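Side-chain contacts in Non-reducing end beta-L-arabinofuranosidase (Bacteroides thetaiotaomicron, PDB 5MQO), which probably hydrolyses glycosidic linkages in plant pectin as a gut-bacterial GH127 glycoside hydrolase, probably an aceric acidase: residues N328-T332 with R333-V337; N380-C383 with A384-N388; M294-A297 with V298-N301; L407-T410 with C411-S415; N388-F391 with N392-L396. All blocks are in the same frame, centred on the assembly; numbering follows the deposited sequence.

Contact 1 of 5, residues N328-T332 with R333-V337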
loop_
_atom_site.group_PDB
_atom_site.type_symbol
_atom_site.label_atom_id
_atom_site.label_comp_id
_atom_site.label_asym_id
_atom_site.label_seq_id
_atom_site.Cartn_x
_atom_site.Cartn_y
_atom_site.Cartn_z
ATOM N N ASN A 328 3.618 -15.196 5.027
ATOM C CA ASN A 328 2.659 -16.263 4.972
ATOM C C ASN A 328 1.564 -16.155 6.035
ATOM O O ASN A 328 0.404 -16.327 5.728
ATOM C CB ASN A 328 3.396 -17.601 5.126
ATOM C CG ASN A 328 2.555 -18.776 4.706
ATOM O OD1 ASN A 328 1.827 -19.371 5.525
ATOM N ND2 ASN A 328 2.629 -19.111 3.404
ATOM N N ASP A 329 1.951 -15.874 7.274
ATOM C CA ASP A 329 1.020 -15.709 8.417
ATOM C C ASP A 329 0.009 -14.577 8.180
ATOM O O ASP A 329 -1.201 -14.760 8.278
ATOM C CB ASP A 329 1.799 -15.397 9.700
ATOM C CG ASP A 329 0.896 -15.346 10.924
ATOM O OD1 ASP A 329 -0.129 -16.064 10.926
ATOM O OD2 ASP A 329 1.201 -14.595 11.882
ATOM N N ILE A 330 0.528 -13.419 7.830
ATOM C CA ILE A 330 -0.285 -12.303 7.462
ATOM C C ILE A 330 -1.303 -12.655 6.368
ATOM O O ILE A 330 -2.503 -12.422 6.510
ATOM C CB ILE A 330 0.608 -11.128 6.973
ATOM C CG1 ILE A 330 1.403 -10.510 8.141
ATOM C CG2 ILE A 330 -0.237 -10.048 6.321
ATOM C CD1 ILE A 330 2.657 -9.776 7.727
ATOM N N VAL A 331 -0.823 -13.202 5.268
ATOM C CA VAL A 331 -1.602 -13.234 4.045
ATOM C C VAL A 331 -2.596 -14.371 4.052
ATOM O O VAL A 331 -3.690 -14.247 3.505
ATOM C CB VAL A 331 -0.654 -13.298 2.818
ATOM C CG1 VAL A 331 -1.309 -13.911 1.587
ATOM C CG2 VAL A 331 -0.136 -11.900 2.518
ATOM N N THR A 332 -2.235 -15.491 4.646
ATOM C CA THR A 332 -3.164 -16.613 4.673
ATOM C C THR A 332 -4.030 -16.638 5.973
ATOM O O THR A 332 -4.998 -17.432 6.088
ATOM C CB THR A 332 -2.382 -17.918 4.466
ATOM O OG1 THR A 332 -1.579 -18.178 5.610
ATOM C CG2 THR A 332 -1.492 -17.815 3.204
ATOM N N ARG A 333 -3.691 -15.804 6.960
ATOM C CA ARG A 333 -4.332 -15.936 8.268
ATOM C C ARG A 333 -4.762 -14.672 8.962
ATOM O O ARG A 333 -5.619 -14.761 9.833
ATOM C CB ARG A 333 -3.476 -16.779 9.230
ATOM C CG ARG A 333 -2.896 -18.047 8.605
ATOM C CD ARG A 333 -2.522 -19.089 9.646
ATOM N NE ARG A 333 -1.651 -18.508 10.646
ATOM C CZ ARG A 333 -1.315 -19.083 11.798
ATOM N NH1 ARG A 333 -1.758 -20.302 12.104
ATOM N NH2 ARG A 333 -0.520 -18.428 12.656
ATOM N N LYS A 334 -4.194 -13.517 8.621
ATOM C CA LYS A 334 -4.410 -12.302 9.406
ATOM C C LYS A 334 -4.597 -11.013 8.598
ATOM O O LYS A 334 -4.319 -9.923 9.103
ATOM C CB LYS A 334 -3.230 -12.129 10.353
ATOM C CG LYS A 334 -3.116 -13.223 11.374
ATOM C CD LYS A 334 -2.026 -12.899 12.370
ATOM C CE LYS A 334 -1.668 -14.118 13.208
ATOM N NZ LYS A 334 -0.529 -13.760 14.096
ATOM N N MET A 335 -5.064 -11.115 7.358
ATOM C CA MET A 335 -5.167 -9.946 6.487
ATOM C C MET A 335 -6.571 -9.862 5.994
ATOM O O MET A 335 -7.141 -10.868 5.559
ATOM C CB MET A 335 -4.249 -10.096 5.298
ATOM C CG MET A 335 -4.326 -8.969 4.294
ATOM S SD MET A 335 -3.118 -9.199 2.989
ATOM C CE MET A 335 -4.078 -10.275 1.933
ATOM N N TYR A 336 -7.126 -8.663 6.025
ATOM C CA TYR A 336 -8.435 -8.456 5.422
ATOM C C TYR A 336 -8.355 -8.571 3.880
ATOM O O TYR A 336 -7.299 -8.351 3.281
ATOM C CB TYR A 336 -9.016 -7.135 5.869
ATOM C CG TYR A 336 -9.380 -7.152 7.301
ATOM C CD1 TYR A 336 -8.466 -6.802 8.293
ATOM C CD2 TYR A 336 -10.654 -7.504 7.688
ATOM C CE1 TYR A 336 -8.830 -6.801 9.648
ATOM C CE2 TYR A 336 -11.033 -7.526 9.022
ATOM C CZ TYR A 336 -10.130 -7.169 10.009
ATOM O OH TYR A 336 -10.536 -7.195 11.337
ATOM N N VAL A 337 -9.477 -8.903 3.250
ATOM C CA VAL A 337 -9.564 -9.061 1.782
ATOM C C VAL A 337 -9.164 -7.823 0.958
ATOM O O VAL A 337 -8.824 -7.950 -0.201
ATOM C CB VAL A 337 -10.980 -9.541 1.395
ATOM C CG1 VAL A 337 -11.992 -8.420 1.627
ATOM C CG2 VAL A 337 -11.043 -10.049 -0.045
#
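Asp329 is held by two cations from the following turn, where helix 317-333 gives way to a loop. Arg333 approaches side-on with two nitrogens on one oxygen: NE lies 2.9 Å and NH2 3.0 Å from Asp329 OD1. That oxygen sits in the guanidinium plane, yet the guanidinium and carboxylate planes are 57° apart: NE comes in nearly along the C-O axis of OD1 and NH2 from above the carboxylate plane. The second oxygen goes to Lys334, whose NZ stands 2.9 Å from Asp329 OD2 on its syn lone pair, delivered by a chain extended beyond CG. OD2 also accepts the backbone N of Ala293, so both oxygens of this buried carboxylate are engaged. In the backbone, Lys334 N bonds to Ile330 O at 2.9 Å. The apolar flank is looser: Ile330 CG2 to Met335 CB and Val331 CG2 to Met335 SD are each 4.1 Å, and Leu407 of helix 402-416 packs on both Val331 and Met335. The solvent side is at Thr332, an exposed residue that turns OG1 back to Asn328 O at 2.7 Å; Thr332 N takes the same oxygen from the other face of its carbonyl plane. Because Arg292 adds a further positive charge near Arg333, the cluster would be expected to keep Asp329 ionised.

Contact 2 of 5, residues N380-C383 with A384-N388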
loop_
_atom_site.group_PDB
_atom_site.type_symbol
_atom_site.label_atom_id
_atom_site.label_comp_id
_atom_site.label_asym_id
_atom_site.label_seq_id
_atom_site.Cartn_x
_atom_site.Cartn_y
_atom_site.Cartn_z
ATOM N N ASN A 380 -7.434 -1.432 10.964
ATOM C CA ASN A 380 -6.914 -1.160 9.614
ATOM C C ASN A 380 -6.503 0.293 9.368
ATOM O O ASN A 380 -6.878 0.949 8.393
ATOM C CB ASN A 380 -7.939 -1.602 8.610
ATOM C CG ASN A 380 -8.184 -3.083 8.667
ATOM O OD1 ASN A 380 -7.334 -3.857 9.138
ATOM N ND2 ASN A 380 -9.348 -3.500 8.168
ATOM N N GLU A 381 -5.725 0.782 10.312
ATOM C CA GLU A 381 -5.031 2.045 10.211
ATOM C C GLU A 381 -4.347 2.166 8.834
ATOM O O GLU A 381 -3.623 1.261 8.419
ATOM C CB GLU A 381 -4.029 2.083 11.361
ATOM C CG GLU A 381 -2.975 3.139 11.266
ATOM C CD GLU A 381 -2.355 3.425 12.600
ATOM O OE1 GLU A 381 -2.236 2.475 13.447
ATOM O OE2 GLU A 381 -1.994 4.616 12.761
ATOM N N THR A 382 -4.587 3.268 8.123
ATOM C CA THR A 382 -4.149 3.384 6.726
ATOM C C THR A 382 -2.650 3.110 6.524
ATOM O O THR A 382 -2.261 2.514 5.524
ATOM C CB THR A 382 -4.522 4.749 6.119
ATOM O OG1 THR A 382 -5.920 4.999 6.340
ATOM C CG2 THR A 382 -4.222 4.790 4.623
ATOM N N CYS A 383 -1.842 3.524 7.497
ATOM C CA CYS A 383 -0.396 3.389 7.436
ATOM C C CYS A 383 0.042 1.944 7.589
ATOM O O CYS A 383 1.102 1.579 7.107
ATOM C CB CYS A 383 0.284 4.255 8.512
ATOM S SG CYS A 383 0.182 6.053 8.241
ATOM N N ALA A 384 -0.747 1.132 8.280
ATOM C CA ALA A 384 -0.446 -0.304 8.432
ATOM C C ALA A 384 -0.590 -0.973 7.080
ATOM O O ALA A 384 0.153 -1.920 6.753
ATOM C CB ALA A 384 -1.391 -0.975 9.441
ATOM N N ASN A 385 -1.558 -0.470 6.310
ATOM C CA ASN A 385 -1.898 -1.037 5.017
ATOM C C ASN A 385 -0.806 -0.608 4.001
ATOM O O ASN A 385 -0.367 -1.391 3.187
ATOM C CB ASN A 385 -3.292 -0.587 4.615
ATOM C CG ASN A 385 -4.315 -0.710 5.755
ATOM O OD1 ASN A 385 -4.083 -1.402 6.742
ATOM N ND2 ASN A 385 -5.446 -0.012 5.626
ATOM N N ILE A 386 -0.330 0.625 4.129
ATOM C CA ILE A 386 0.833 1.126 3.387
ATOM C C ILE A 386 2.069 0.323 3.763
ATOM O O ILE A 386 2.953 0.122 2.944
ATOM C CB ILE A 386 1.094 2.633 3.681
ATOM C CG1 ILE A 386 -0.059 3.479 3.128
ATOM C CG2 ILE A 386 2.449 3.107 3.120
ATOM C CD1 ILE A 386 -0.023 4.941 3.514
ATOM N N GLY A 387 2.144 -0.078 5.024
ATOM C CA GLY A 387 3.240 -0.901 5.494
ATOM C C GLY A 387 3.266 -2.248 4.804
ATOM O O GLY A 387 4.297 -2.660 4.293
ATOM N N ASN A 388 2.123 -2.928 4.789
ATOM C CA ASN A 388 1.996 -4.207 4.094
ATOM C C ASN A 388 2.349 -4.041 2.597
ATOM O O ASN A 388 2.964 -4.929 2.005
ATOM C CB ASN A 388 0.582 -4.742 4.246
ATOM C CG ASN A 388 0.450 -6.207 3.855
ATOM O OD1 ASN A 388 1.355 -7.036 4.053
ATOM N ND2 ASN A 388 -0.718 -6.551 3.333
#
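The backbone enters helix 382-399 through Asn380, in a left-handed conformation with positive phi and psi, and Glu381 at the N-cap position, and the carbonyls of Asn380 through Cys383 receive donors from Ala384 to Gly387. This is a helix N-terminus within the GH127 catalytic domain, and its first turn is tight: Ala384 N reaches Glu381 O at 2.9 Å, three residues back. Regular spacing follows, with Ile386 N bonded to Thr382 O at 3.0 Å. Asn385 is the side chain that folds back on the entry. Its CG lies beside its own backbone N (chi1 -46°), which carries the amide against the incoming chain, and ND2 bonds to Asn380 O at 3.3 Å. The donor stands well above that carbonyl plane, 62° out of it, and the bond is bent. Stronger claims on this buried amide come from outside, with ND2 also bonded to Ser415 O and OD1 accepting from Cys341 N. Ile386 CG1 comes within 3.4 Å of Thr382 O, while Ala384 CB rests 3.3 Å from Glu381 O. Thr382 OG1 hydrogen-bonds to Asn431 and to the carbonyl of Phe428, and Cys383 SG leaves the helix in a disulfide with Cys458. The carbonyl of that cysteine is taken by the backbone of Gly387, Gly387 N to Cys383 O 2.9 Å, with the donor above the carbonyl plane.

Contact 3 of 5, residues M294-A297 with V298-N301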
loop_
_atom_site.group_PDB
_atom_site.type_symbol
_atom_site.label_atom_id
_atom_site.label_comp_id
_atom_site.label_asym_id
_atom_site.label_seq_id
_atom_site.Cartn_x
_atom_site.Cartn_y
_atom_site.Cartn_z
ATOM N N MET A 294 2.755 -9.998 14.624
ATOM C CA MET A 294 2.607 -9.843 16.056
ATOM C C MET A 294 1.703 -8.770 16.650
ATOM O O MET A 294 0.693 -9.106 17.333
ATOM C CB MET A 294 3.983 -9.670 16.638
ATOM C CG MET A 294 4.072 -10.148 18.066
ATOM S SD MET A 294 5.710 -10.769 18.349
ATOM C CE MET A 294 5.649 -12.472 17.759
ATOM N N GLY A 295 2.069 -7.499 16.513
ATOM C CA GLY A 295 1.444 -6.514 17.446
ATOM C C GLY A 295 0.790 -5.347 16.762
ATOM O O GLY A 295 -0.029 -5.551 15.899
ATOM N N HIS A 296 1.150 -4.134 17.169
ATOM C CA HIS A 296 0.802 -2.917 16.436
ATOM C C HIS A 296 1.188 -3.056 14.938
ATOM O O HIS A 296 2.369 -3.170 14.621
ATOM C CB HIS A 296 1.537 -1.734 17.067
ATOM C CG HIS A 296 1.109 -0.400 16.550
ATOM N ND1 HIS A 296 0.518 0.549 17.351
ATOM C CD2 HIS A 296 1.201 0.156 15.326
ATOM C CE1 HIS A 296 0.247 1.625 16.639
ATOM N NE2 HIS A 296 0.656 1.411 15.404
ATOM N N ALA A 297 0.203 -3.020 14.031
ATOM C CA ALA A 297 0.433 -3.491 12.672
ATOM C C ALA A 297 1.360 -2.588 11.841
ATOM O O ALA A 297 2.109 -3.055 11.005
ATOM C CB ALA A 297 -0.884 -3.774 11.972
ATOM N N VAL A 298 1.331 -1.296 12.116
ATOM C CA VAL A 298 2.211 -0.322 11.463
ATOM C C VAL A 298 3.666 -0.654 11.836
ATOM O O VAL A 298 4.508 -0.855 10.960
ATOM C CB VAL A 298 1.899 1.164 11.859
ATOM C CG1 VAL A 298 2.725 2.121 11.001
ATOM C CG2 VAL A 298 0.434 1.515 11.706
ATOM N N ARG A 299 3.941 -0.722 13.139
ATOM C CA ARG A 299 5.267 -1.062 13.632
ATOM C C ARG A 299 5.724 -2.402 13.052
ATOM O O ARG A 299 6.843 -2.516 12.570
ATOM C CB ARG A 299 5.290 -1.074 15.163
ATOM C CG ARG A 299 5.086 0.296 15.838
ATOM C CD ARG A 299 5.457 0.316 17.321
ATOM N NE ARG A 299 4.382 0.807 18.202
ATOM C CZ ARG A 299 4.382 0.752 19.558
ATOM N NH1 ARG A 299 5.413 0.257 20.269
ATOM N NH2 ARG A 299 3.336 1.221 20.230
ATOM N N ALA A 300 4.831 -3.388 13.061
ATOM C CA ALA A 300 5.091 -4.713 12.503
ATOM C C ALA A 300 5.512 -4.661 11.037
ATOM O O ALA A 300 6.556 -5.162 10.621
ATOM C CB ALA A 300 3.837 -5.551 12.616
ATOM N N ASN A 301 4.645 -4.074 10.244
ATOM C CA ASN A 301 4.804 -4.138 8.829
ATOM C C ASN A 301 6.012 -3.306 8.398
ATOM O O ASN A 301 6.780 -3.781 7.570
ATOM C CB ASN A 301 3.533 -3.702 8.135
ATOM C CG ASN A 301 2.432 -4.740 8.201
ATOM O OD1 ASN A 301 2.640 -5.893 8.588
ATOM N ND2 ASN A 301 1.235 -4.333 7.786
#
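Two torsions bring His296 and Arg299 together: chi1 of His296 (-171°) sets its ring opposite the backbone N, and a bend at chi3 of Arg299 (-126°) carries NE across the ring. NE lies over one face, 3.8 Å above the plane and offset toward the rim; the nearest ring atom, His296 CG, is 3.9 Å from Arg299 NE. The two side chains run at about a right angle, and the planes of ring and guanidinium are 44° apart, so the groups are not stacked flat. Val298 meets the same ring at its edge, with CB in the ring plane and 3.7 Å from His296 CD2. Outside the segment, His364 packs edge-to-face with this imidazole. The cluster marks the start of helix 297-314 in the catalytic domain: His296 occupies the N-cap position, and its carbonyl begins the helical bonding by accepting Ala300 N at 2.9 Å. Asn301 N then bonds to Ala297 O at 2.8 Å, and Asn301 CB and CG close over that carbonyl, each 3.3 Å from Ala297 O. The Asn301 amide itself is spent elsewhere, OD1 on the hydroxyl of Tyr367 and ND2 on Ala384 O of helix 382-399.

Contact 4 of 5, residues L407-T410 with C411-S415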
loop_
_atom_site.group_PDB
_atom_site.type_symbol
_atom_site.label_atom_id
_atom_site.label_comp_id
_atom_site.label_asym_id
_atom_site.label_seq_id
_atom_site.Cartn_x
_atom_site.Cartn_y
_atom_site.Cartn_z
ATOM N N LEU A 407 -0.087 -8.396 -3.926
ATOM C CA LEU A 407 -0.341 -7.718 -2.654
ATOM C C LEU A 407 -0.096 -6.233 -2.679
ATOM O O LEU A 407 -0.843 -5.476 -2.040
ATOM C CB LEU A 407 0.446 -8.401 -1.527
ATOM C CG LEU A 407 -0.412 -9.639 -1.183
ATOM C CD1 LEU A 407 0.409 -10.861 -0.952
ATOM C CD2 LEU A 407 -1.318 -9.360 0.005
ATOM N N VAL A 408 0.937 -5.813 -3.407
ATOM C CA VAL A 408 1.157 -4.390 -3.636
ATOM C C VAL A 408 -0.099 -3.793 -4.272
ATOM O O VAL A 408 -0.556 -2.750 -3.826
ATOM C CB VAL A 408 2.422 -4.128 -4.507
ATOM C CG1 VAL A 408 2.502 -2.678 -4.962
ATOM C CG2 VAL A 408 3.684 -4.461 -3.728
ATOM N N GLU A 409 -0.668 -4.459 -5.285
ATOM C CA GLU A 409 -1.850 -3.912 -5.999
ATOM C C GLU A 409 -3.098 -3.903 -5.108
ATOM O O GLU A 409 -3.779 -2.862 -4.989
ATOM C CB GLU A 409 -2.169 -4.676 -7.296
ATOM C CG GLU A 409 -3.102 -3.943 -8.274
ATOM C CD GLU A 409 -3.332 -4.707 -9.580
ATOM O OE1 GLU A 409 -3.834 -5.855 -9.496
ATOM O OE2 GLU A 409 -2.955 -4.207 -10.677
ATOM N N THR A 410 -3.389 -5.056 -4.503
ATOM C CA THR A 410 -4.527 -5.198 -3.585
ATOM C C THR A 410 -4.521 -4.093 -2.538
ATOM O O THR A 410 -5.526 -3.398 -2.371
ATOM C CB THR A 410 -4.459 -6.557 -2.880
ATOM O OG1 THR A 410 -4.348 -7.565 -3.892
ATOM C CG2 THR A 410 -5.687 -6.829 -1.964
ATOM N N CYS A 411 -3.369 -3.891 -1.905
ATOM C CA CYS A 411 -3.224 -2.856 -0.884
ATOM C C CYS A 411 -3.470 -1.456 -1.442
ATOM O O CYS A 411 -4.262 -0.668 -0.880
ATOM C CB CYS A 411 -1.856 -2.956 -0.198
ATOM S SG CYS A 411 -1.696 -4.386 0.908
ATOM N N LEU A 412 -2.828 -1.168 -2.571
ATOM C CA LEU A 412 -2.921 0.159 -3.174
ATOM C C LEU A 412 -4.347 0.611 -3.493
ATOM O O LEU A 412 -4.706 1.711 -3.076
ATOM C CB LEU A 412 -2.026 0.281 -4.425
ATOM C CG LEU A 412 -1.938 1.656 -5.121
ATOM C CD1 LEU A 412 -1.452 2.801 -4.242
ATOM C CD2 LEU A 412 -1.039 1.541 -6.346
ATOM N N TYR A 413 -5.144 -0.209 -4.208
ATOM C CA TYR A 413 -6.539 0.174 -4.539
ATOM C C TYR A 413 -7.491 0.084 -3.315
ATOM O O TYR A 413 -8.377 0.905 -3.160
ATOM C CB TYR A 413 -7.139 -0.646 -5.691
ATOM C CG TYR A 413 -6.526 -0.467 -7.074
ATOM C CD1 TYR A 413 -6.952 0.529 -7.945
ATOM C CD2 TYR A 413 -5.555 -1.337 -7.534
ATOM C CE1 TYR A 413 -6.379 0.684 -9.226
ATOM C CE2 TYR A 413 -5.001 -1.200 -8.805
ATOM C CZ TYR A 413 -5.414 -0.199 -9.650
ATOM O OH TYR A 413 -4.790 -0.119 -10.883
ATOM N N ASN A 414 -7.305 -0.874 -2.432
ATOM C CA ASN A 414 -8.390 -1.214 -1.499
ATOM C C ASN A 414 -8.196 -0.828 -0.024
ATOM O O ASN A 414 -9.179 -0.784 0.709
ATOM C CB ASN A 414 -8.677 -2.718 -1.585
ATOM C CG ASN A 414 -8.956 -3.144 -2.983
ATOM O OD1 ASN A 414 -9.933 -2.722 -3.557
ATOM N ND2 ASN A 414 -8.069 -3.915 -3.566
ATOM N N SER A 415 -6.954 -0.599 0.415
ATOM C CA SER A 415 -6.702 -0.191 1.796
ATOM C C SER A 415 -5.752 0.984 1.969
ATOM O O SER A 415 -5.416 1.339 3.090
ATOM C CB SER A 415 -6.221 -1.396 2.587
ATOM O OG SER A 415 -5.130 -2.043 1.971
#
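Asn414 doubles the grip on Thr410 O: its backbone N lies 3.1 Å and its ND2 2.9 Å from that oxygen. With CG anti to the carbonyl carbon (chi1 -54°), the amide folds back along the helix. ND2 arrives in the carbonyl plane, on a lone pair of Thr410 O, although the acceptor is tilted out of the asparagine amide plane and the bond is bent. This occurs in the last turns of helix 402-416, where the helix widens into a pi-type turn over residues 412-415. Beyond Thr410, the same amide bonds to Pro603 O through ND2 and to Val605 N through OD1, tying the helix to the C-terminal part of the chain. Glu409 has CG anti to the backbone N (chi1 -163°), and this methylene comes up in the plane of the Tyr413 ring, Glu409 CG lying 3.4 Å from Tyr413 CE2. The edge of the ring, not its face, is therefore touched, and the carboxylate plane stands 65° from the ring. The carboxylate itself is directed to Arg534, with which it forms a salt bridge. Cys411 tucks SG down beside the preceding turn, 3.3 Å from Leu407 O, while Cys411 N bonds to that carbonyl at 3.0 Å.

Contact 5 of 5, residues N388-F391 with N392-L396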
loop_
_atom_site.group_PDB
_atom_site.type_symbol
_atom_site.label_atom_id
_atom_site.label_comp_id
_atom_site.label_asym_id
_atom_site.label_seq_id
_atom_site.Cartn_x
_atom_site.Cartn_y
_atom_site.Cartn_z
ATOM N N ASN A 388 2.123 -2.928 4.789
ATOM C CA ASN A 388 1.996 -4.207 4.094
ATOM C C ASN A 388 2.349 -4.041 2.597
ATOM O O ASN A 388 2.964 -4.929 2.005
ATOM C CB ASN A 388 0.582 -4.742 4.246
ATOM C CG ASN A 388 0.450 -6.207 3.855
ATOM O OD1 ASN A 388 1.355 -7.036 4.053
ATOM N ND2 ASN A 388 -0.718 -6.551 3.333
ATOM N N MET A 389 1.977 -2.908 2.007
ATOM C CA MET A 389 2.277 -2.624 0.611
ATOM C C MET A 389 3.796 -2.516 0.352
ATOM O O MET A 389 4.318 -3.148 -0.552
ATOM C CB MET A 389 1.599 -1.323 0.211
ATOM C CG MET A 389 1.848 -0.929 -1.229
ATOM S SD MET A 389 1.203 0.687 -1.645
ATOM C CE MET A 389 2.177 1.007 -3.094
ATOM N N LEU A 390 4.469 -1.701 1.160
ATOM C CA LEU A 390 5.905 -1.506 1.097
ATOM C C LEU A 390 6.701 -2.769 1.505
ATOM O O LEU A 390 7.750 -3.028 0.945
ATOM C CB LEU A 390 6.309 -0.342 1.976
ATOM C CG LEU A 390 5.799 1.077 1.714
ATOM C CD1 LEU A 390 6.148 1.971 2.914
ATOM C CD2 LEU A 390 6.368 1.686 0.454
ATOM N N PHE A 391 6.212 -3.546 2.473
ATOM C CA PHE A 391 6.783 -4.882 2.748
ATOM C C PHE A 391 6.742 -5.712 1.459
ATOM O O PHE A 391 7.768 -6.224 1.002
ATOM C CB PHE A 391 6.042 -5.579 3.908
ATOM C CG PHE A 391 6.504 -7.004 4.219
ATOM C CD1 PHE A 391 7.846 -7.397 4.130
ATOM C CD2 PHE A 391 5.585 -7.948 4.672
ATOM C CE1 PHE A 391 8.251 -8.701 4.440
ATOM C CE2 PHE A 391 5.990 -9.259 4.983
ATOM C CZ PHE A 391 7.329 -9.635 4.851
ATOM N N ASN A 392 5.578 -5.773 0.827
ATOM C CA ASN A 392 5.439 -6.649 -0.322
ATOM C C ASN A 392 6.267 -6.181 -1.524
ATOM O O ASN A 392 6.697 -6.985 -2.358
ATOM C CB ASN A 392 3.974 -6.814 -0.705
ATOM C CG ASN A 392 3.301 -7.877 0.102
ATOM O OD1 ASN A 392 3.221 -9.029 -0.304
ATOM N ND2 ASN A 392 2.844 -7.505 1.278
ATOM N N TRP A 393 6.472 -4.875 -1.606
ATOM C CA TRP A 393 7.251 -4.332 -2.675
ATOM C C TRP A 393 8.710 -4.751 -2.527
ATOM O O TRP A 393 9.305 -5.134 -3.500
ATOM C CB TRP A 393 7.107 -2.828 -2.756
ATOM C CG TRP A 393 7.857 -2.278 -3.910
ATOM C CD1 TRP A 393 9.090 -1.689 -3.877
ATOM C CD2 TRP A 393 7.460 -2.309 -5.279
ATOM N NE1 TRP A 393 9.470 -1.328 -5.142
ATOM C CE2 TRP A 393 8.480 -1.692 -6.022
ATOM C CE3 TRP A 393 6.331 -2.784 -5.952
ATOM C CZ2 TRP A 393 8.412 -1.543 -7.393
ATOM C CZ3 TRP A 393 6.255 -2.623 -7.332
ATOM C CH2 TRP A 393 7.301 -2.018 -8.032
ATOM N N ARG A 394 9.262 -4.700 -1.317
ATOM C CA ARG A 394 10.630 -5.155 -1.064
ATOM C C ARG A 394 10.764 -6.652 -1.335
ATOM O O ARG A 394 11.725 -7.102 -1.983
ATOM C CB ARG A 394 11.046 -4.871 0.361
ATOM C CG ARG A 394 11.689 -3.516 0.591
ATOM C CD ARG A 394 10.719 -2.392 0.399
ATOM N NE ARG A 394 11.289 -1.116 0.777
ATOM C CZ ARG A 394 10.783 0.057 0.412
ATOM N NH1 ARG A 394 9.671 0.147 -0.319
ATOM N NH2 ARG A 394 11.395 1.163 0.802
ATOM N N MET A 395 9.777 -7.418 -0.884
ATOM C CA MET A 395 9.780 -8.860 -1.156
ATOM C C MET A 395 9.744 -9.173 -2.668
ATOM O O MET A 395 10.441 -10.079 -3.134
ATOM C CB MET A 395 8.642 -9.556 -0.415
ATOM C CG MET A 395 8.766 -9.456 1.103
ATOM S SD MET A 395 10.122 -10.372 1.851
ATOM C CE MET A 395 9.557 -12.044 1.580
ATOM N N LEU A 396 8.965 -8.412 -3.424
ATOM C CA LEU A 396 9.028 -8.498 -4.877
ATOM C C LEU A 396 10.461 -8.288 -5.393
ATOM O O LEU A 396 10.971 -9.143 -6.134
ATOM C CB LEU A 396 8.091 -7.491 -5.545
ATOM C CG LEU A 396 8.037 -7.494 -7.084
ATOM C CD1 LEU A 396 7.462 -8.806 -7.628
ATOM C CD2 LEU A 396 7.202 -6.312 -7.551
#
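A Met-aromatic contact one turn apart marks the middle of helix 382-399, a buried helix of the GH127 catalytic domain. Phe391 and Met395 run side by side, pointing the same way; Met395 CG is 3.5 Å from Phe391 CE1. The chain of Met395, bent at both chi2 and chi3, curls its sulfur toward the ring, where SD lies 4.7 Å from the centroid and 56° off the normal, an oblique approach. Polar chemistry governs the Asn388-Asn392 pair. Asn392 ND2 makes a nearly straight bond to Asn388 O at 2.7 Å (176° at the hydrogen), and Asn392 N reaches that oxygen at 3.0 Å from the opposite face of the carbonyl plane. The buried carbonyl thus has two strong donors, while Asn392 OD1 accepts Trp327 NE1. Arg394 bends at chi2 (68°), bringing CD within 3.1 Å of Leu390 O and NH1 within 3.7 Å of Leu390 CD2; its NE forms a salt bridge with Asp309. Around the helix, Phe391 and Met395 pack on helix 317-333, Asn392 on helix 402-416, and Leu390 and Arg394 on helix 297-314.

Overall arrangement
Contacts 2, 4 and 5 are wholly buried, whereas contacts 1 and 3 lie about 15 Å from the chain centre and are only partly covered. Contacts 2 and 5 divide one helix, 382-399, and share Asn388, which also touches contact 1 through Met335, contact 3 through Asn301 and contact 4 through Cys411. Such packing of successive helices is consistent with the helical barrel of the six-hairpin clan. Chemistry follows position: the ion network sits at a helix end in contact 1, helix starts bring capping positions to contacts 2 and 3, and inside the core contacts 4 and 5 each use asparagine amides to give a helix carbonyl a second donor.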